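Local coordinates for protein NH(3)-dependent NAD(+) synthetase (Francisella tularensis subsp. holarctica LVS, PDB 3FIU) that belongs to the NAD synthase family, adopts a parallel-sheet alpha/beta fold of the HUP clan, and holds adenosine monophosphate, pyrophosphate and magnesium in adjoining sites, at residues D22-Y27 with T52-T57; Q91-A96 with A121-M126; W148-F153 with M206-Q211. All coordinates share one frame; numbering follows the deposited sequence.

Interaction 1: residues D22-Y27 with T52-T57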
loop_
_atom_site.group_PDB
_atom_site.type_symbol
_atom_site.label_atom_id
_atom_site.label_comp_id
_atom_site.label_asym_id
_atom_site.label_seq_id
_atom_site.Cartn_x
_atom_site.Cartn_y
_atom_site.Cartn_z
ATOM N N ASP A 22 -11.223 16.660 13.298
ATOM C CA ASP A 22 -10.070 17.555 13.253
ATOM C C ASP A 22 -9.025 17.025 12.277
ATOM O O ASP A 22 -8.488 17.783 11.480
ATOM C CB ASP A 22 -9.414 17.698 14.640
ATOM C CG ASP A 22 -10.269 18.484 15.654
ATOM O OD1 ASP A 22 -9.905 18.468 16.856
ATOM O OD2 ASP A 22 -11.281 19.126 15.276
ATOM N N SER A 23 -8.734 15.729 12.353
ATOM C CA SER A 23 -7.764 15.112 11.466
ATOM C C SER A 23 -8.146 15.304 10.001
ATOM O O SER A 23 -7.298 15.632 9.183
ATOM C CB SER A 23 -7.585 13.625 11.803
ATOM O OG SER A 23 -6.957 13.491 13.073
ATOM N N CYS A 24 -9.427 15.135 9.690
ATOM C CA CYS A 24 -9.926 15.245 8.316
ATOM C C CYS A 24 -9.907 16.689 7.812
ATOM O O CYS A 24 -9.372 16.972 6.730
ATOM C CB CYS A 24 -11.323 14.646 8.217
ATOM S SG CYS A 24 -12.057 14.675 6.600
ATOM N N MET A 25 -10.473 17.594 8.607
ATOM C CA MET A 25 -10.365 19.036 8.364
ATOM C C MET A 25 -8.920 19.455 8.076
ATOM O O MET A 25 -8.652 20.113 7.062
ATOM C CB MET A 25 -10.891 19.823 9.573
ATOM C CG MET A 25 -12.392 19.741 9.774
ATOM S SD MET A 25 -13.265 20.319 8.311
ATOM C CE MET A 25 -12.827 22.069 8.350
ATOM N N ASN A 26 -7.998 19.056 8.954
ATOM C CA ASN A 26 -6.597 19.462 8.852
ATOM C C ASN A 26 -5.787 18.718 7.795
ATOM O O ASN A 26 -4.628 19.054 7.562
ATOM C CB ASN A 26 -5.878 19.330 10.203
ATOM C CG ASN A 26 -6.417 20.293 11.260
ATOM O OD1 ASN A 26 -6.306 20.028 12.469
ATOM N ND2 ASN A 26 -7.003 21.415 10.811
ATOM N N TYR A 27 -6.388 17.713 7.158
ATOM C CA TYR A 27 -5.630 16.817 6.281
ATOM C C TYR A 27 -4.964 17.529 5.098
ATOM O O TYR A 27 -3.778 17.347 4.879
ATOM C CB TYR A 27 -6.486 15.652 5.801
ATOM C CG TYR A 27 -5.680 14.461 5.326
ATOM C CD1 TYR A 27 -5.174 13.543 6.238
ATOM C CD2 TYR A 27 -5.449 14.241 3.953
ATOM C CE1 TYR A 27 -4.452 12.419 5.817
ATOM C CE2 TYR A 27 -4.725 13.112 3.519
ATOM C CZ TYR A 27 -4.239 12.209 4.465
ATOM O OH TYR A 27 -3.522 11.097 4.063
ATOM N N THR A 52 -19.184 12.506 12.964
ATOM C CA THR A 52 -18.472 13.777 12.750
ATOM C C THR A 52 -19.332 14.792 11.995
ATOM O O THR A 52 -19.017 15.974 11.985
ATOM C CB THR A 52 -17.180 13.611 11.883
ATOM O OG1 THR A 52 -17.543 13.277 10.540
ATOM C CG2 THR A 52 -16.214 12.572 12.469
ATOM N N GLY A 53 -20.382 14.311 11.329
ATOM C CA GLY A 53 -21.197 15.137 10.434
ATOM C C GLY A 53 -20.546 15.468 9.094
ATOM O O GLY A 53 -21.128 16.201 8.291
ATOM N N LEU A 54 -19.340 14.951 8.846
ATOM C CA LEU A 54 -18.683 15.124 7.543
ATOM C C LEU A 54 -19.147 14.054 6.555
ATOM O O LEU A 54 -19.501 12.965 6.981
ATOM C CB LEU A 54 -17.164 15.087 7.686
ATOM C CG LEU A 54 -16.514 16.153 8.594
ATOM C CD1 LEU A 54 -15.104 15.721 8.974
ATOM C CD2 LEU A 54 -16.503 17.497 7.895
ATOM N N PRO A 55 -19.186 14.381 5.244
ATOM C CA PRO A 55 -19.568 13.421 4.204
ATOM C C PRO A 55 -18.841 12.094 4.395
ATOM O O PRO A 55 -17.632 12.074 4.602
ATOM C CB PRO A 55 -19.105 14.095 2.913
ATOM C CG PRO A 55 -19.263 15.577 3.194
ATOM C CD PRO A 55 -18.906 15.721 4.680
ATOM N N THR A 56 -19.585 10.998 4.335
ATOM C CA THR A 56 -19.030 9.677 4.651
ATOM C C THR A 56 -19.642 8.710 3.640
ATOM O O THR A 56 -20.852 8.633 3.541
ATOM C CB THR A 56 -19.412 9.211 6.085
ATOM O OG1 THR A 56 -18.782 10.057 7.062
ATOM C CG2 THR A 56 -18.947 7.745 6.341
ATOM N N THR A 57 -18.813 7.981 2.909
ATOM C CA THR A 57 -19.348 7.013 1.923
ATOM C C THR A 57 -18.840 5.640 2.267
ATOM O O THR A 57 -17.653 5.490 2.616
ATOM C CB THR A 57 -18.851 7.404 0.506
ATOM O OG1 THR A 57 -19.389 8.685 0.174
ATOM C CG2 THR A 57 -19.261 6.367 -0.601
#
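Leu54 lays its two methyl branches against the last turn of helix 9-25. The CD1 branch meets Cys24. It lies 4.0 Å from Cys24 SG and equally near Cys24 CB, so the methyl rests along the CB-SG bond. Cys24 has SG turned anti to its backbone nitrogen (chi1 -179°), which carries the sulfur out to the leucine. The CD2 branch takes the other partner, with Leu54 CD2 4.3 Å from Met25 SD. The two sulfurs therefore divide the isobutyl group between them, and the contact is purely apolar. Cys24 is buried and Met25 is exposed, so the leucine spans from a buried partner to an exposed one.

The backbone around Leu54 is pinned by its own neighbours. Leu54 N donates to Thr52 OG1 at 3.0 Å, an ST turn, and the bond is fairly straight at 162°. Gly53, inside this turn, has positive phi and is the first residue to leave helical geometry after helix 40-51. Further on, Thr56 OG1 is hydrogen-bonded to Leu54 O at 3.0 Å, tilted 33° from the carbonyl plane.

Phe32 of strand 31-35 touches both Cys24 and Leu54. The contact thus packs the C-terminal end of helix 9-25 against the turn that leads from helix 40-51 into strand 56-60.

Interaction 2: residues Q91-A96 with A121-M126. With AMP (adenosine monophosphate), chain G.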
loop_
_atom_site.group_PDB
_atom_site.type_symbol
_atom_site.label_atom_id
_atom_site.label_comp_id
_atom_site.label_asym_id
_atom_site.label_seq_id
_atom_site.Cartn_x
_atom_site.Cartn_y
_atom_site.Cartn_z
ATOM N N GLN A 91 -15.202 -9.255 -8.314
ATOM C CA GLN A 91 -14.888 -10.517 -8.984
ATOM C C GLN A 91 -14.313 -10.359 -10.414
ATOM O O GLN A 91 -13.337 -11.029 -10.754
ATOM C CB GLN A 91 -16.074 -11.524 -8.920
ATOM C CG GLN A 91 -15.697 -13.001 -9.235
ATOM C CD GLN A 91 -14.773 -13.597 -8.182
ATOM O OE1 GLN A 91 -14.838 -13.222 -7.012
ATOM N NE2 GLN A 91 -13.886 -14.508 -8.599
ATOM N N PRO A 92 -14.932 -9.510 -11.271
ATOM C CA PRO A 92 -14.352 -9.301 -12.626
ATOM C C PRO A 92 -12.897 -8.843 -12.617
ATOM O O PRO A 92 -12.050 -9.390 -13.346
ATOM C CB PRO A 92 -15.239 -8.190 -13.230
ATOM C CG PRO A 92 -16.537 -8.354 -12.527
ATOM C CD PRO A 92 -16.212 -8.793 -11.108
ATOM N N ALA A 93 -12.608 -7.830 -11.812
ATOM C CA ALA A 93 -11.249 -7.330 -11.681
ATOM C C ALA A 93 -10.323 -8.402 -11.090
ATOM O O ALA A 93 -9.179 -8.606 -11.582
ATOM C CB ALA A 93 -11.246 -6.082 -10.835
ATOM N N TYR A 94 -10.816 -9.115 -10.076
ATOM C CA TYR A 94 -9.983 -10.146 -9.433
ATOM C C TYR A 94 -9.647 -11.278 -10.450
ATOM O O TYR A 94 -8.503 -11.723 -10.550
ATOM C CB TYR A 94 -10.623 -10.705 -8.124
ATOM C CG TYR A 94 -9.841 -11.880 -7.630
ATOM C CD1 TYR A 94 -10.308 -13.190 -7.814
ATOM C CD2 TYR A 94 -8.564 -11.704 -7.093
ATOM C CE1 TYR A 94 -9.530 -14.275 -7.427
ATOM C CE2 TYR A 94 -7.789 -12.782 -6.711
ATOM C CZ TYR A 94 -8.278 -14.063 -6.879
ATOM O OH TYR A 94 -7.477 -15.123 -6.484
ATOM N N GLU A 95 -10.645 -11.731 -11.205
ATOM C CA GLU A 95 -10.435 -12.799 -12.188
ATOM C C GLU A 95 -9.453 -12.388 -13.292
ATOM O O GLU A 95 -8.591 -13.181 -13.672
ATOM C CB GLU A 95 -11.774 -13.309 -12.744
ATOM C CG GLU A 95 -12.486 -14.299 -11.818
ATOM C CD GLU A 95 -12.122 -15.730 -12.136
ATOM O OE1 GLU A 95 -11.329 -16.333 -11.378
ATOM O OE2 GLU A 95 -12.606 -16.233 -13.175
ATOM N N ALA A 96 -9.554 -11.145 -13.765
ATOM C CA ALA A 96 -8.604 -10.673 -14.788
ATOM C C ALA A 96 -7.203 -10.664 -14.154
ATOM O O ALA A 96 -6.212 -11.125 -14.744
ATOM C CB ALA A 96 -8.990 -9.279 -15.285
ATOM N N ALA A 121 -7.751 -8.052 -0.990
ATOM C CA ALA A 121 -7.663 -6.921 -0.052
ATOM C C ALA A 121 -7.046 -5.682 -0.711
ATOM O O ALA A 121 -7.431 -4.577 -0.437
ATOM C CB ALA A 121 -6.834 -7.308 1.180
ATOM N N ARG A 122 -6.075 -5.893 -1.588
ATOM C CA ARG A 122 -5.422 -4.811 -2.283
ATOM C C ARG A 122 -6.349 -4.236 -3.368
ATOM O O ARG A 122 -6.319 -3.057 -3.615
ATOM C CB ARG A 122 -4.131 -5.335 -2.907
ATOM C CG ARG A 122 -3.106 -5.706 -1.798
ATOM C CD ARG A 122 -1.836 -6.318 -2.383
ATOM N NE ARG A 122 -0.941 -6.609 -1.246
ATOM C CZ ARG A 122 -0.335 -7.765 -1.014
ATOM N NH1 ARG A 122 -0.413 -8.751 -1.905
ATOM N NH2 ARG A 122 0.406 -7.901 0.100
ATOM N N LEU A 123 -7.142 -5.076 -4.010
ATOM C CA LEU A 123 -8.192 -4.533 -4.881
ATOM C C LEU A 123 -9.139 -3.597 -4.122
ATOM O O LEU A 123 -9.486 -2.507 -4.609
ATOM C CB LEU A 123 -9.008 -5.639 -5.533
ATOM C CG LEU A 123 -8.414 -6.273 -6.780
ATOM C CD1 LEU A 123 -9.331 -7.395 -7.213
ATOM C CD2 LEU A 123 -8.249 -5.228 -7.896
ATOM N N ARG A 124 -9.566 -4.010 -2.927
ATOM C CA ARG A 124 -10.430 -3.142 -2.129
ATOM C C ARG A 124 -9.750 -1.808 -1.815
ATOM O O ARG A 124 -10.384 -0.780 -1.881
ATOM C CB ARG A 124 -10.878 -3.854 -0.837
ATOM C CG ARG A 124 -11.842 -5.018 -1.181
ATOM C CD ARG A 124 -12.647 -5.563 0.021
ATOM N NE ARG A 124 -13.399 -6.742 -0.421
ATOM C CZ ARG A 124 -13.012 -8.007 -0.246
ATOM N NH1 ARG A 124 -11.893 -8.310 0.415
ATOM N NH2 ARG A 124 -13.757 -8.987 -0.730
ATOM N N MET A 125 -8.456 -1.842 -1.487
ATOM C CA MET A 125 -7.649 -0.623 -1.291
ATOM C C MET A 125 -7.735 0.279 -2.523
ATOM O O MET A 125 -7.935 1.513 -2.392
ATOM C CB MET A 125 -6.190 -0.988 -0.957
ATOM C CG MET A 125 -5.239 0.230 -0.731
ATOM S SD MET A 125 -4.657 0.908 -2.284
ATOM C CE MET A 125 -3.463 -0.320 -2.858
ATOM N N MET A 126 -7.652 -0.331 -3.700
ATOM C CA MET A 126 -7.716 0.417 -4.962
ATOM C C MET A 126 -9.068 1.121 -5.109
ATOM O O MET A 126 -9.123 2.297 -5.436
ATOM C CB MET A 126 -7.496 -0.512 -6.156
ATOM C CG MET A 126 -6.017 -0.953 -6.324
ATOM S SD MET A 126 -5.708 -1.918 -7.796
ATOM C CE MET A 126 -6.318 -0.829 -9.090
HETATM P P AMP G . -11.063 -8.253 8.186
HETATM O O1P AMP G . -10.453 -7.658 9.442
HETATM O O2P AMP G . -10.011 -8.947 7.305
HETATM O O3P AMP G . -12.323 -9.036 8.306
HETATM O "O5'" AMP G . -11.429 -6.989 7.229
HETATM C "C5'" AMP G . -10.505 -5.884 7.144
HETATM C "C4'" AMP G . -11.213 -4.729 6.458
HETATM O "O4'" AMP G . -11.299 -4.934 5.043
HETATM C "C3'" AMP G . -12.667 -4.567 6.883
HETATM O "O3'" AMP G . -12.706 -3.876 8.124
HETATM C "C2'" AMP G . -13.234 -3.742 5.732
HETATM O "O2'" AMP G . -12.967 -2.333 5.913
HETATM C "C1'" AMP G . -12.463 -4.282 4.525
HETATM N N9 AMP G . -13.283 -5.323 3.864
HETATM C C8 AMP G . -13.174 -6.672 4.002
HETATM N N7 AMP G . -14.107 -7.319 3.253
HETATM C C5 AMP G . -14.848 -6.359 2.650
HETATM C C6 AMP G . -15.981 -6.353 1.706
HETATM N N6 AMP G . -16.551 -7.514 1.308
HETATM N N1 AMP G . -16.410 -5.141 1.310
HETATM C C2 AMP G . -15.879 -3.969 1.714
HETATM N N3 AMP G . -14.820 -3.886 2.567
HETATM C C4 AMP G . -14.293 -5.052 3.038
#
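Apolar packing between Leu123 and the pair Ala93 and Tyr94 joins the two helices. Leu123 divides its methyls between them. Leu123 CD1 sits 3.6 Å from Tyr94 CA and 3.7 Å from Tyr94 CB, so it presses on the root of the tyrosine. It lies at the ring edge, near the ring plane. Leu123 CD2 faces Ala93 CB at 4.3 Å. The backbones run close here, with Tyr94 CA and Leu123 CA 7.4 Å apart. Tyr94 holds CG anti to its backbone nitrogen (chi1 172°), and from there the side chain reaches Lys116, Ala119 and Gln120 of helix 113-135.

Face contact with the ligand falls to Arg124, the next residue along. Its chain runs extended from CG to NE, and the guanidinium lies nearly parallel to the adenine of adenosine monophosphate. Arg124 NE is 3.4 Å from C6 of the ligand, and N7 of the ligand lies 3.5 Å above the guanidinium plane, toward its rim.

Polar bonding steadies this group: Arg124 NE donates to the carbonyl O of Leu61, and the backbone N of Leu61 is hydrogen-bonded to the ligand.

Met126 of the second subunit also packs on Leu123. Helix 113-135 is thus placed between helix 91-100 and the nucleotide.

Interaction 3: residues W148-F153 with M206-Q211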
loop_
_atom_site.group_PDB
_atom_site.type_symbol
_atom_site.label_atom_id
_atom_site.label_comp_id
_atom_site.label_asym_id
_atom_site.label_seq_id
_atom_site.Cartn_x
_atom_site.Cartn_y
_atom_site.Cartn_z
ATOM N N TRP A 148 -3.583 -5.374 14.497
ATOM C CA TRP A 148 -2.296 -4.712 14.369
ATOM C C TRP A 148 -1.146 -5.564 14.982
ATOM O O TRP A 148 -0.172 -5.948 14.292
ATOM C CB TRP A 148 -2.346 -3.286 14.948
ATOM C CG TRP A 148 -1.264 -2.423 14.332
ATOM C CD1 TRP A 148 -0.147 -1.929 14.950
ATOM C CD2 TRP A 148 -1.173 -2.013 12.951
ATOM N NE1 TRP A 148 0.618 -1.216 14.044
ATOM C CE2 TRP A 148 0.004 -1.248 12.817
ATOM C CE3 TRP A 148 -1.993 -2.205 11.821
ATOM C CZ2 TRP A 148 0.392 -0.672 11.606
ATOM C CZ3 TRP A 148 -1.597 -1.634 10.594
ATOM C CH2 TRP A 148 -0.411 -0.881 10.505
ATOM N N TYR A 149 -1.284 -5.902 16.258
ATOM C CA TYR A 149 -0.268 -6.714 16.932
ATOM C C TYR A 149 -0.011 -8.072 16.283
ATOM O O TYR A 149 1.143 -8.539 16.209
ATOM C CB TYR A 149 -0.597 -6.901 18.433
ATOM C CG TYR A 149 0.599 -7.426 19.202
ATOM C CD1 TYR A 149 1.543 -6.551 19.747
ATOM C CD2 TYR A 149 0.807 -8.795 19.348
ATOM C CE1 TYR A 149 2.672 -7.048 20.444
ATOM C CE2 TYR A 149 1.923 -9.300 20.058
ATOM C CZ TYR A 149 2.848 -8.417 20.575
ATOM O OH TYR A 149 3.944 -8.924 21.257
ATOM N N MET A 150 -1.074 -8.729 15.835
ATOM C CA MET A 150 -0.944 -10.054 15.257
ATOM C C MET A 150 -0.485 -9.969 13.785
ATOM O O MET A 150 -0.225 -10.992 13.146
ATOM C CB MET A 150 -2.267 -10.798 15.362
ATOM C CG MET A 150 -2.768 -10.985 16.805
ATOM S SD MET A 150 -1.751 -12.258 17.599
ATOM C CE MET A 150 -2.481 -13.741 16.910
ATOM N N GLY A 151 -0.389 -8.746 13.267
ATOM C CA GLY A 151 -0.263 -8.539 11.817
ATOM C C GLY A 151 -1.329 -9.289 11.009
ATOM O O GLY A 151 -1.029 -9.797 9.908
ATOM N N TYR A 152 -2.568 -9.368 11.528
ATOM C CA TYR A 152 -3.651 -10.040 10.806
ATOM C C TYR A 152 -4.341 -9.014 9.896
ATOM O O TYR A 152 -5.484 -8.558 10.154
ATOM C CB TYR A 152 -4.671 -10.736 11.747
ATOM C CG TYR A 152 -5.540 -11.783 11.037
ATOM C CD1 TYR A 152 -6.275 -12.728 11.748
ATOM C CD2 TYR A 152 -5.619 -11.824 9.635
ATOM C CE1 TYR A 152 -7.075 -13.687 11.084
ATOM C CE2 TYR A 152 -6.412 -12.765 8.969
ATOM C CZ TYR A 152 -7.141 -13.694 9.695
ATOM O OH TYR A 152 -7.910 -14.621 8.999
ATOM N N PHE A 153 -3.601 -8.635 8.863
ATOM C CA PHE A 153 -4.050 -7.708 7.837
ATOM C C PHE A 153 -3.116 -7.862 6.646
ATOM O O PHE A 153 -2.009 -8.399 6.775
ATOM C CB PHE A 153 -4.082 -6.253 8.345
ATOM C CG PHE A 153 -2.736 -5.710 8.778
ATOM C CD1 PHE A 153 -1.835 -5.175 7.838
ATOM C CD2 PHE A 153 -2.382 -5.694 10.127
ATOM C CE1 PHE A 153 -0.588 -4.644 8.245
ATOM C CE2 PHE A 153 -1.145 -5.177 10.548
ATOM C CZ PHE A 153 -0.239 -4.655 9.591
ATOM N N MET A 206 -6.203 -17.894 13.766
ATOM C CA MET A 206 -5.063 -17.544 14.598
ATOM C C MET A 206 -4.689 -18.656 15.590
ATOM O O MET A 206 -3.539 -18.716 16.010
ATOM C CB MET A 206 -5.316 -16.248 15.354
ATOM C CG MET A 206 -5.532 -15.026 14.456
ATOM S SD MET A 206 -5.928 -13.568 15.396
ATOM C CE MET A 206 -7.429 -14.018 16.251
ATOM N N GLY A 207 -5.650 -19.517 15.949
ATOM C CA GLY A 207 -5.454 -20.533 17.009
ATOM C C GLY A 207 -5.484 -19.962 18.427
ATOM O O GLY A 207 -5.003 -20.579 19.386
ATOM N N VAL A 208 -6.069 -18.782 18.564
ATOM C CA VAL A 208 -6.033 -18.025 19.815
ATOM C C VAL A 208 -7.230 -17.104 19.801
ATOM O O VAL A 208 -7.607 -16.606 18.738
ATOM C CB VAL A 208 -4.674 -17.293 20.021
ATOM C CG1 VAL A 208 -4.414 -16.211 18.957
ATOM C CG2 VAL A 208 -4.575 -16.690 21.395
ATOM N N THR A 209 -7.866 -16.924 20.952
ATOM C CA THR A 209 -9.104 -16.158 21.014
ATOM C C THR A 209 -8.802 -14.675 21.148
ATOM O O THR A 209 -7.699 -14.276 21.579
ATOM C CB THR A 209 -9.994 -16.583 22.211
ATOM O OG1 THR A 209 -9.335 -16.231 23.434
ATOM C CG2 THR A 209 -10.297 -18.067 22.187
ATOM N N TYR A 210 -9.762 -13.841 20.772
ATOM C CA TYR A 210 -9.586 -12.410 20.994
ATOM C C TYR A 210 -9.453 -12.077 22.463
ATOM O O TYR A 210 -8.750 -11.133 22.810
ATOM C CB TYR A 210 -10.689 -11.561 20.336
ATOM C CG TYR A 210 -10.442 -11.381 18.842
ATOM C CD1 TYR A 210 -11.204 -12.093 17.882
ATOM C CD2 TYR A 210 -9.417 -10.526 18.381
ATOM C CE1 TYR A 210 -10.948 -11.935 16.491
ATOM C CE2 TYR A 210 -9.173 -10.363 17.020
ATOM C CZ TYR A 210 -9.937 -11.060 16.084
ATOM O OH TYR A 210 -9.668 -10.857 14.738
ATOM N N GLN A 211 -10.118 -12.837 23.331
ATOM C CA GLN A 211 -10.019 -12.538 24.765
ATOM C C GLN A 211 -8.579 -12.744 25.245
ATOM O O GLN A 211 -8.051 -11.923 26.009
ATOM C CB GLN A 211 -10.995 -13.362 25.611
ATOM C CG GLN A 211 -11.175 -12.771 27.035
ATOM C CD GLN A 211 -11.528 -11.278 27.016
ATOM O OE1 GLN A 211 -12.513 -10.867 26.388
ATOM N NE2 GLN A 211 -10.712 -10.457 27.686
#
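Met206 and Tyr152 meet at a slant, with the thioether sulfur at the rim of the ring. Met206 CG is 3.6 Å from Tyr152 CD1. Met206 SD comes in at the ring edge, in its plane, 5.1 Å from the Tyr152 ring centroid and 82° off the normal. This is a Met-aromatic contact made at the edge. Tyr152 keeps CG anti to its backbone nitrogen (chi1 -162°), which swings the ring toward Met206. Tyr152 is also the centre of an inverse gamma turn, just after the Schellman motif at Gly151 that ends helix 145-150. The side chain of Tyr152 is about 6 Å from the bound adenosine monophosphate and about 5 Å from a bound sodium ion.

Met150 is bent at both chi2 and chi3. Its terminal methyl fits between two partners: Met150 CE is 3.8 Å from Met206 SD and 3.7 Å from Val208 CG1. The approach to Val208 is tip to tip, whereas the two methionines slant past each other. Met206 CE turns on to a face of the Tyr210 ring, 3.9 Å above its plane.

Trp233 of helix 224-235 and Ile213 of helix 210-218 adjoin both methionines. Two flexible thioethers thus fill a buried junction with carbon and sulfur. With no polar bond between the two segments, cohesion probably rests on dispersion and the sulfur-edge contact.

How the interactions relate
From the N terminus, interaction 1 comes first. It closes the excursion through strand 31-35 and helix 40-51, tying helix 9-25 to the entry of strand 56-60. Interaction 2 follows. It closes a 24-residue span that takes in the end of helix 91-100, the start of helix 113-135 and the unmodelled residues 106-111. Interaction 3 closes the longest loop, 52 residues, from the end of helix 145-150 to the start of helix 210-218. The three loops run in series, so none nests or crosses. Interactions 1 and 3 lie on opposite sides of the chain's centre, with centres 30 Å apart. Interactions 2 and 3 approach to about 7 Å between nearest atoms, without touching, and both lie near the bound adenosine monophosphate.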